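Local coordinates for protein 5,10-methylenetetrahydrofolate dehydrogenase (Bombyx mori, PDB 5ZF1) that probably catalyses the NADP+-dependent oxidation of 5,10-methylenetetrahydrofolate to 5,10-methenyltetrahydrofolate in one-carbon metabolism, at residues Ile73-Gln83 against Thr103-Ile113; Ala114-Phe122 against Pro135-Leu143. All blocks are in the same frame, centred on the assembly; numbering follows the deposited sequence. Where two conformers were deposited one is given.

Interaction 1: residues Ile73-Gln83 against Thr103-Ile113; sequences ITEEQLLSEIQ and TINERRVCDAI
Glu75, in the first turn of helix 75-87, reaches across to Ile104, Asn105 and Arg108 and shows how one extended side chain can serve apolar and polar neighbours in turn. Its CG stands opposite the backbone N (chi1 -175°) and the chain beyond runs straight, which carries the carboxylate over to the start of helix 106-112. The chain slides past Ile104 in the opposite sense: CB lies 3.9 Å from Ile104 CG2, CG closes to 3.7 Å from the same methyl, and CD comes between Asn105 N and Arg108 NH1. At the tip the two oxygens divide the work. OE1 accepts from Asn105 N at 2.8 Å, a nearly straight bond that arrives from above the carboxylate plane. OE2 offers its syn lone pair to Arg108 NH1 at 3.0 Å in a salt bridge; NH1 meets it in the guanidinium plane, although the two flat groups are turned 60° apart. Replacing Glu75 with alanine removes both oxygens, and is likely to leave the Arg108 guanidinium without its carboxylate mate and Asn105 N without this acceptor. Asn105 is also the N-cap of its helix, its OD1 accepting from Arg108 N, so Glu75 grips the backbone exactly where that helix begins.

Further along, the contact turns apolar. Leu79 CD2 presses on Ala112 CB at 3.5 Å, Leu78 CD2 touches both Ile104 CD1 and Val109 CG2, and Ile82 sends CD1 to Val109 CG1 and CG2 to Ile113 CG1, 3.9 Å away. The short helix axes run nearly parallel, 13° apart, and come within 10.0 Å. Beneath them, Leu78 and Ile82 rest on Ile38 of strand 34-40, while Ile82, Val109 and Ile113 reach Val96 of strand 93-96, so the two helices pack side by side on one face of this three-stranded parallel sheet.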
loop_
_atom_site.group_PDB
_atom_site.type_symbol
_atom_site.label_atom_id
_atom_site.label_comp_id
_atom_site.label_asym_id
_atom_site.label_seq_id
_atom_site.Cartn_x
_atom_site.Cartn_y
_atom_site.Cartn_z
ATOM N N ILE B 73 -4.336 -17.060 27.550
ATOM C CA ILE B 73 -3.052 -16.373 27.635
ATOM C C ILE B 73 -3.277 -14.871 27.518
ATOM O O ILE B 73 -4.142 -14.409 26.764
ATOM C CB ILE B 73 -2.091 -16.886 26.547
ATOM C CG1 ILE B 73 -0.736 -16.188 26.649
ATOM C CG2 ILE B 73 -2.665 -16.659 25.160
ATOM C CD1 ILE B 73 0.307 -16.712 25.668
ATOM N N THR B 74 -2.520 -14.099 28.292
ATOM C CA THR B 74 -2.651 -12.655 28.196
ATOM C C THR B 74 -1.802 -12.116 27.050
ATOM O O THR B 74 -0.821 -12.732 26.620
ATOM C CB THR B 74 -2.242 -11.961 29.497
ATOM O OG1 THR B 74 -0.812 -11.933 29.597
ATOM C CG2 THR B 74 -2.826 -12.677 30.705
ATOM N N GLU B 75 -2.199 -10.941 26.562
ATOM C CA GLU B 75 -1.431 -10.261 25.529
ATOM C C GLU B 75 0.017 -10.060 25.958
ATOM O O GLU B 75 0.944 -10.257 25.160
ATOM C CB GLU B 75 -2.099 -8.927 25.196
ATOM C CG GLU B 75 -1.465 -8.164 24.058
ATOM C CD GLU B 75 -2.283 -6.956 23.660
ATOM O OE1 GLU B 75 -3.486 -7.116 23.358
ATOM O OE2 GLU B 75 -1.724 -5.841 23.670
ATOM N N GLU B 76 0.237 -9.694 27.223
ATOM C CA GLU B 76 1.603 -9.529 27.712
ATOM C C GLU B 76 2.380 -10.839 27.663
ATOM O O GLU B 76 3.592 -10.834 27.416
ATOM C CB GLU B 76 1.590 -8.968 29.138
ATOM C CG GLU B 76 0.984 -7.569 29.281
ATOM C CD GLU B 76 -0.534 -7.540 29.116
ATOM O OE1 GLU B 76 -1.155 -8.621 28.999
ATOM O OE2 GLU B 76 -1.108 -6.430 29.104
ATOM N N GLN B 77 1.708 -11.970 27.894
ATOM C CA GLN B 77 2.396 -13.254 27.819
ATOM C C GLN B 77 2.710 -13.631 26.376
ATOM O O GLN B 77 3.782 -14.180 26.095
ATOM C CB GLN B 77 1.557 -14.347 28.473
ATOM C CG GLN B 77 1.440 -14.263 29.978
ATOM C CD GLN B 77 0.367 -15.186 30.509
ATOM O OE1 GLN B 77 -0.676 -15.371 29.880
ATOM N NE2 GLN B 77 0.621 -15.784 31.665
ATOM N N LEU B 78 1.785 -13.368 25.452
ATOM C CA LEU B 78 2.040 -13.688 24.053
ATOM C C LEU B 78 3.186 -12.852 23.503
ATOM O O LEU B 78 4.097 -13.376 22.849
ATOM C CB LEU B 78 0.772 -13.482 23.227
ATOM C CG LEU B 78 0.887 -13.829 21.742
ATOM C CD1 LEU B 78 1.516 -15.208 21.540
ATOM C CD2 LEU B 78 -0.469 -13.750 21.065
ATOM N N LEU B 79 3.166 -11.545 23.770
ATOM C CA LEU B 79 4.245 -10.688 23.292
ATOM C C LEU B 79 5.575 -11.060 23.931
ATOM O O LEU B 79 6.627 -10.915 23.301
ATOM C CB LEU B 79 3.916 -9.217 23.558
ATOM C CG LEU B 79 2.646 -8.661 22.913
ATOM C CD1 LEU B 79 2.487 -7.185 23.250
ATOM C CD2 LEU B 79 2.632 -8.872 21.414
ATOM N N SER B 80 5.552 -11.543 25.178
ATOM C CA SER B 80 6.791 -11.967 25.823
ATOM C C SER B 80 7.396 -13.178 25.127
ATOM O O SER B 80 8.618 -13.265 24.968
ATOM C CB SER B 80 6.545 -12.271 27.300
ATOM O OG SER B 80 7.709 -12.823 27.889
ATOM N N GLU B 81 6.560 -14.128 24.714
ATOM C CA GLU B 81 7.077 -15.302 24.022
ATOM C C GLU B 81 7.581 -14.947 22.630
ATOM O O GLU B 81 8.575 -15.512 22.159
ATOM C CB GLU B 81 6.004 -16.386 23.945
ATOM C CG GLU B 81 6.393 -17.601 23.100
ATOM C CD GLU B 81 7.340 -18.557 23.818
ATOM O OE1 GLU B 81 8.381 -18.104 24.340
ATOM O OE2 GLU B 81 7.039 -19.768 23.859
ATOM N N ILE B 82 6.913 -14.011 21.953
ATOM C CA ILE B 82 7.381 -13.585 20.637
ATOM C C ILE B 82 8.740 -12.911 20.753
ATOM O O ILE B 82 9.657 -13.191 19.969
ATOM C CB ILE B 82 6.336 -12.672 19.971
ATOM C CG1 ILE B 82 5.172 -13.520 19.459
ATOM C CG2 ILE B 82 6.960 -11.855 18.845
ATOM C CD1 ILE B 82 3.858 -12.762 19.357
ATOM N N GLN B 83 8.905 -12.030 21.747
ATOM C CA GLN B 83 10.180 -11.335 21.891
ATOM C C GLN B 83 11.310 -12.301 22.218
ATOM O O GLN B 83 12.446 -12.090 21.782
ATOM C CB GLN B 83 10.079 -10.237 22.957
ATOM C CG GLN B 83 11.304 -9.310 23.024
ATOM C CD GLN B 83 11.573 -8.545 21.720
ATOM O OE1 GLN B 83 10.708 -8.436 20.850
ATOM N NE2 GLN B 83 12.780 -8.004 21.593
ATOM N N THR B 103 -9.377 -10.784 23.394
ATOM C CA THR B 103 -8.581 -10.113 24.416
ATOM C C THR B 103 -7.359 -9.434 23.808
ATOM O O THR B 103 -6.982 -8.329 24.216
ATOM C CB THR B 103 -8.161 -11.124 25.488
ATOM O OG1 THR B 103 -9.247 -11.342 26.399
ATOM C CG2 THR B 103 -6.932 -10.646 26.259
ATOM N N ILE B 104 -6.750 -10.061 22.805
ATOM C CA ILE B 104 -5.436 -9.668 22.311
ATOM C C ILE B 104 -5.596 -8.806 21.068
ATOM O O ILE B 104 -6.348 -9.153 20.149
ATOM C CB ILE B 104 -4.576 -10.907 22.020
ATOM C CG1 ILE B 104 -4.713 -11.915 23.166
ATOM C CG2 ILE B 104 -3.128 -10.509 21.800
ATOM C CD1 ILE B 104 -3.604 -12.939 23.239
ATOM N N ASN B 105 -4.890 -7.679 21.039
ATOM C CA ASN B 105 -4.878 -6.820 19.863
ATOM C C ASN B 105 -4.022 -7.465 18.780
ATOM O O ASN B 105 -2.808 -7.606 18.948
ATOM C CB ASN B 105 -4.341 -5.437 20.210
ATOM C CG ASN B 105 -3.942 -4.645 18.980
ATOM O OD1 ASN B 105 -2.881 -4.028 18.944
ATOM N ND2 ASN B 105 -4.793 -4.665 17.959
ATOM N N GLU B 106 -4.656 -7.839 17.664
ATOM C CA GLU B 106 -3.934 -8.501 16.579
ATOM C C GLU B 106 -2.860 -7.599 15.990
ATOM O O GLU B 106 -1.795 -8.072 15.575
ATOM C CB GLU B 106 -4.908 -8.933 15.488
ATOM C CG GLU B 106 -4.349 -9.967 14.528
ATOM C CD GLU B 106 -5.322 -10.303 13.412
ATOM O OE1 GLU B 106 -5.254 -9.661 12.342
ATOM O OE2 GLU B 106 -6.155 -11.214 13.606
ATOM N N ARG B 107 -3.132 -6.296 15.929
ATOM C CA ARG B 107 -2.166 -5.346 15.390
ATOM C C ARG B 107 -0.873 -5.344 16.199
ATOM O O ARG B 107 0.225 -5.348 15.629
ATOM C CB ARG B 107 -2.787 -3.948 15.360
ATOM C CG ARG B 107 -2.023 -2.921 14.560
ATOM C CD ARG B 107 -2.067 -3.252 13.083
ATOM N NE ARG B 107 -0.776 -3.766 12.652
ATOM C CZ ARG B 107 -0.580 -4.442 11.532
ATOM N NH1 ARG B 107 -1.595 -4.677 10.717
ATOM N NH2 ARG B 107 0.633 -4.875 11.236
ATOM N N ARG B 108 -0.982 -5.346 17.532
ATOM C CA ARG B 108 0.214 -5.370 18.368
ATOM C C ARG B 108 0.992 -6.661 18.167
ATOM O O ARG B 108 2.231 -6.659 18.163
ATOM C CB ARG B 108 -0.166 -5.202 19.843
ATOM C CG ARG B 108 0.048 -3.796 20.376
ATOM C CD ARG B 108 -0.512 -3.639 21.781
ATOM N NE ARG B 108 -1.052 -2.300 21.995
ATOM C CZ ARG B 108 -1.996 -2.005 22.882
ATOM N NH1 ARG B 108 -2.512 -2.958 23.648
ATOM N NH2 ARG B 108 -2.425 -0.755 23.004
ATOM N N VAL B 109 0.277 -7.770 17.988
ATOM C CA VAL B 109 0.928 -9.059 17.769
ATOM C C VAL B 109 1.723 -9.037 16.472
ATOM O O VAL B 109 2.903 -9.413 16.436
ATOM C CB VAL B 109 -0.120 -10.182 17.764
ATOM C CG1 VAL B 109 0.534 -11.521 17.445
ATOM C CG2 VAL B 109 -0.845 -10.223 19.101
ATOM N N CYS B 110 1.083 -8.611 15.385
ATOM C CA CYS B 110 1.760 -8.579 14.089
ATOM C C CYS B 110 3.037 -7.753 14.161
ATOM O O CYS B 110 4.070 -8.145 13.607
ATOM C CB CYS B 110 0.823 -8.017 13.013
ATOM S SG CYS B 110 -0.542 -9.103 12.505
ATOM N N ASP B 111 2.997 -6.622 14.872
ATOM C CA ASP B 111 4.122 -5.700 14.911
ATOM C C ASP B 111 5.153 -6.054 15.974
ATOM O O ASP B 111 6.230 -5.447 15.994
ATOM C CB ASP B 111 3.614 -4.265 15.107
ATOM C CG ASP B 111 2.772 -3.784 13.935
ATOM O OD1 ASP B 111 2.951 -4.321 12.824
ATOM O OD2 ASP B 111 1.943 -2.854 14.099
ATOM N N ALA B 112 4.866 -7.044 16.828
ATOM C CA ALA B 112 5.839 -7.532 17.799
ATOM C C ALA B 112 6.820 -8.518 17.187
ATOM O O ALA B 112 7.921 -8.684 17.719
ATOM C CB ALA B 112 5.126 -8.199 18.979
ATOM N N ILE B 113 6.443 -9.182 16.094
ATOM C CA ILE B 113 7.352 -10.121 15.444
ATOM C C ILE B 113 8.443 -9.348 14.723
ATOM O O ILE B 113 8.164 -8.404 13.974
ATOM C CB ILE B 113 6.579 -11.027 14.476
ATOM C CG1 ILE B 113 5.449 -11.744 15.220
ATOM C CG2 ILE B 113 7.524 -12.019 13.799
ATOM C CD1 ILE B 113 4.566 -12.605 14.326
#

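Interaction 2: residues Ala114-Phe122 against Pro135-Leu143; sequences APEKDIDGF and PTIVPATAL
Ile137 points its side chain at the backbone of the 114-122 loop and illustrates how an aliphatic group can pack against the carbonyl oxygens of a turn. With CG1 opposite the carbonyl carbon (chi1 -59°), both branches meet Asp118 O, CG2 at 3.2 Å and CD1 at 3.6 Å, and CD1 also touches Pro115 O. Asp118 O is also the acceptor that closes the type I turn from Asp118 to Gly121. At the turn's end Gly121 lies against Ile137 O, where a CB would clash.

Pro139 and Phe122 meet at a slant, ring atom CE1 lying 3.9 Å from Pro139 CB. Beside them, Pro139 CA makes a CH...O contact of 3.3 Å with Asp120 O. Two waters complete the join: one donates to Asp120 O and OD1 and accepts from Ala140 N in the first turn of helix 140-151, while the other donates to both Gly121 O and Ile137 O.

This buried seam joins the catalytic and NAD(P)-binding family regions. Helix 277-298 packs on Ile119, Asp120 and Ala140, its Asn288 bonding to Ile119 O and Val138 O; Pro139 rests on Pro173 of helix 171-178.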
loop_
_atom_site.group_PDB
_atom_site.type_symbol
_atom_site.label_atom_id
_atom_site.label_comp_id
_atom_site.label_asym_id
_atom_site.label_seq_id
_atom_site.Cartn_x
_atom_site.Cartn_y
_atom_site.Cartn_z
ATOM N N ALA B 114 9.698 -9.746 14.935
ATOM C CA ALA B 114 10.800 -9.091 14.250
ATOM C C ALA B 114 10.560 -9.137 12.739
ATOM O O ALA B 114 10.297 -10.219 12.199
ATOM C CB ALA B 114 12.127 -9.777 14.598
ATOM N N PRO B 115 10.621 -8.002 12.035
ATOM C CA PRO B 115 10.330 -8.027 10.590
ATOM C C PRO B 115 11.152 -9.044 9.832
ATOM O O PRO B 115 10.650 -9.662 8.886
ATOM C CB PRO B 115 10.659 -6.594 10.144
ATOM C CG PRO B 115 10.444 -5.766 11.370
ATOM C CD PRO B 115 10.851 -6.630 12.534
ATOM N N GLU B 116 12.405 -9.245 10.244
ATOM C CA GLU B 116 13.303 -10.181 9.582
ATOM C C GLU B 116 12.863 -11.635 9.720
ATOM O O GLU B 116 13.348 -12.482 8.953
ATOM C CB GLU B 116 14.718 -10.025 10.155
ATOM C CG GLU B 116 15.344 -8.646 9.938
ATOM C CD GLU B 116 14.964 -7.608 11.000
ATOM O OE1 GLU B 116 14.206 -7.929 11.949
ATOM O OE2 GLU B 116 15.439 -6.456 10.881
ATOM N N LYS B 117 11.995 -11.937 10.687
ATOM C CA LYS B 117 11.462 -13.279 10.931
ATOM C C LYS B 117 9.957 -13.360 10.683
ATOM O O LYS B 117 9.329 -14.362 11.029
ATOM C CB LYS B 117 11.772 -13.726 12.365
ATOM C CG LYS B 117 13.231 -13.571 12.785
ATOM C CD LYS B 117 13.452 -14.163 14.183
ATOM C CE LYS B 117 14.895 -14.023 14.631
ATOM N NZ LYS B 117 15.205 -14.977 15.756
ATOM N N ASP B 118 9.358 -12.325 10.089
ATOM C CA ASP B 118 7.902 -12.222 9.988
ATOM C C ASP B 118 7.432 -12.947 8.727
ATOM O O ASP B 118 7.197 -12.353 7.677
ATOM C CB ASP B 118 7.504 -10.749 9.992
ATOM C CG ASP B 118 6.038 -10.520 9.675
ATOM O OD1 ASP B 118 5.190 -11.343 10.091
ATOM O OD2 ASP B 118 5.752 -9.475 9.025
ATOM N N ILE B 119 7.261 -14.268 8.854
ATOM C CA ILE B 119 6.991 -15.101 7.683
ATOM C C ILE B 119 5.650 -14.762 7.038
ATOM O O ILE B 119 5.494 -14.915 5.823
ATOM C CB ILE B 119 7.066 -16.585 8.095
ATOM C CG1 ILE B 119 8.428 -16.867 8.703
ATOM C CG2 ILE B 119 6.754 -17.509 6.925
ATOM C CD1 ILE B 119 9.566 -16.436 7.839
ATOM N N ASP B 120 4.670 -14.303 7.826
ATOM C CA ASP B 120 3.379 -13.908 7.274
ATOM C C ASP B 120 3.430 -12.561 6.572
ATOM O O ASP B 120 2.484 -12.228 5.838
ATOM C CB ASP B 120 2.319 -13.826 8.375
ATOM C CG ASP B 120 1.472 -15.083 8.476
ATOM O OD1 ASP B 120 1.110 -15.670 7.433
ATOM O OD2 ASP B 120 1.159 -15.475 9.617
ATOM N N GLY B 121 4.482 -11.780 6.797
ATOM C CA GLY B 121 4.608 -10.486 6.149
ATOM C C GLY B 121 3.600 -9.463 6.605
ATOM O O GLY B 121 3.315 -8.515 5.868
ATOM N N PHE B 122 3.072 -9.603 7.812
ATOM C CA PHE B 122 2.043 -8.680 8.271
ATOM C C PHE B 122 2.585 -7.504 9.077
ATOM O O PHE B 122 1.826 -6.566 9.349
ATOM C CB PHE B 122 0.994 -9.418 9.105
ATOM C CG PHE B 122 0.147 -10.390 8.311
ATOM C CD1 PHE B 122 -0.143 -10.164 6.968
ATOM C CD2 PHE B 122 -0.330 -11.538 8.909
ATOM C CE1 PHE B 122 -0.915 -11.071 6.252
ATOM C CE2 PHE B 122 -1.093 -12.449 8.200
ATOM C CZ PHE B 122 -1.390 -12.218 6.877
ATOM N N PRO B 135 11.861 -4.847 -2.133
ATOM C CA PRO B 135 11.917 -6.262 -1.710
ATOM C C PRO B 135 11.555 -6.427 -0.239
ATOM O O PRO B 135 12.043 -5.693 0.626
ATOM C CB PRO B 135 13.376 -6.661 -1.976
ATOM C CG PRO B 135 13.900 -5.652 -2.930
ATOM C CD PRO B 135 13.169 -4.373 -2.616
ATOM N N THR B 136 10.711 -7.410 0.052
ATOM C CA THR B 136 10.212 -7.560 1.415
ATOM C C THR B 136 9.799 -9.015 1.628
ATOM O O THR B 136 10.020 -9.873 0.766
ATOM C CB THR B 136 9.063 -6.563 1.660
ATOM O OG1 THR B 136 8.722 -6.524 3.048
ATOM C CG2 THR B 136 7.811 -6.945 0.883
ATOM N N ILE B 137 9.219 -9.302 2.787
ATOM C CA ILE B 137 8.478 -10.546 2.987
ATOM C C ILE B 137 7.024 -10.257 2.650
ATOM O O ILE B 137 6.389 -9.408 3.285
ATOM C CB ILE B 137 8.619 -11.071 4.421
ATOM C CG1 ILE B 137 10.098 -11.311 4.729
ATOM C CG2 ILE B 137 7.773 -12.350 4.574
ATOM C CD1 ILE B 137 10.362 -11.952 6.086
ATOM N N VAL B 138 6.501 -10.957 1.651
ATOM C CA VAL B 138 5.165 -10.687 1.114
ATOM C C VAL B 138 4.156 -11.656 1.723
ATOM O O VAL B 138 4.486 -12.838 1.926
ATOM C CB VAL B 138 5.187 -10.791 -0.418
ATOM C CG1 VAL B 138 3.817 -10.569 -0.987
ATOM C CG2 VAL B 138 6.205 -9.818 -1.003
ATOM N N PRO B 139 2.930 -11.217 2.040
ATOM C CA PRO B 139 1.941 -12.143 2.604
ATOM C C PRO B 139 1.704 -13.330 1.682
ATOM O O PRO B 139 1.698 -13.203 0.457
ATOM C CB PRO B 139 0.689 -11.272 2.750
ATOM C CG PRO B 139 1.260 -9.880 2.929
ATOM C CD PRO B 139 2.459 -9.818 2.039
ATOM N N ALA B 140 1.523 -14.506 2.289
ATOM C CA ALA B 140 1.665 -15.762 1.552
ATOM C C ALA B 140 0.513 -16.009 0.581
ATOM O O ALA B 140 0.731 -16.489 -0.540
ATOM C CB ALA B 140 1.787 -16.926 2.539
ATOM N N THR B 141 -0.722 -15.713 0.985
ATOM C CA THR B 141 -1.844 -15.932 0.075
ATOM C C THR B 141 -1.751 -15.009 -1.133
ATOM O O THR B 141 -2.002 -15.426 -2.269
ATOM C CB THR B 141 -3.172 -15.736 0.815
ATOM O OG1 THR B 141 -3.282 -16.696 1.870
ATOM C CG2 THR B 141 -4.350 -15.943 -0.131
ATOM N N ALA B 142 -1.382 -13.747 -0.912
ATOM C CA ALA B 142 -1.181 -12.846 -2.040
ATOM C C ALA B 142 -0.057 -13.348 -2.936
ATOM O O ALA B 142 -0.174 -13.348 -4.167
ATOM C CB ALA B 142 -0.891 -11.426 -1.535
ATOM N N LEU B 143 1.037 -13.806 -2.337
ATOM C CA LEU B 143 2.127 -14.335 -3.139
ATOM C C LEU B 143 1.686 -15.573 -3.906
ATOM O O LEU B 143 2.128 -15.800 -5.043
ATOM C CB LEU B 143 3.324 -14.633 -2.229
ATOM C CG LEU B 143 4.701 -14.886 -2.830
ATOM C CD1 LEU B 143 5.134 -13.741 -3.745
ATOM C CD2 LEU B 143 5.694 -15.062 -1.673
HETATM O O HOH W 1 0.908 -14.291 5.148
HETATM O O HOH W 2 4.415 -7.473 3.420
#

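In the fold
Interactions 1 and 2 follow one another along the chain, their centres about 17 Å apart. Interaction 1 is peripheral and only partly buried, pairing two helices of the catalytic domain through the carboxylate of one glutamate, bonded to a backbone N-H and to an arginine, and aliphatic packing. Interaction 2 lies deeper, its centre about 9 Å from the chain centre, and joins loop backbone to the approach of helix 140-151, with waters meeting backbone polar groups. The contacts share no helix, but they touch: Arg107 NH2 probably donates to Phe122 O at 2.8 Å, Cys110 packs on Phe122 and Ile113 on Asp118. Thus helix 106-112, flanked by 73-83, also abuts the loop that enters the interdomain seam.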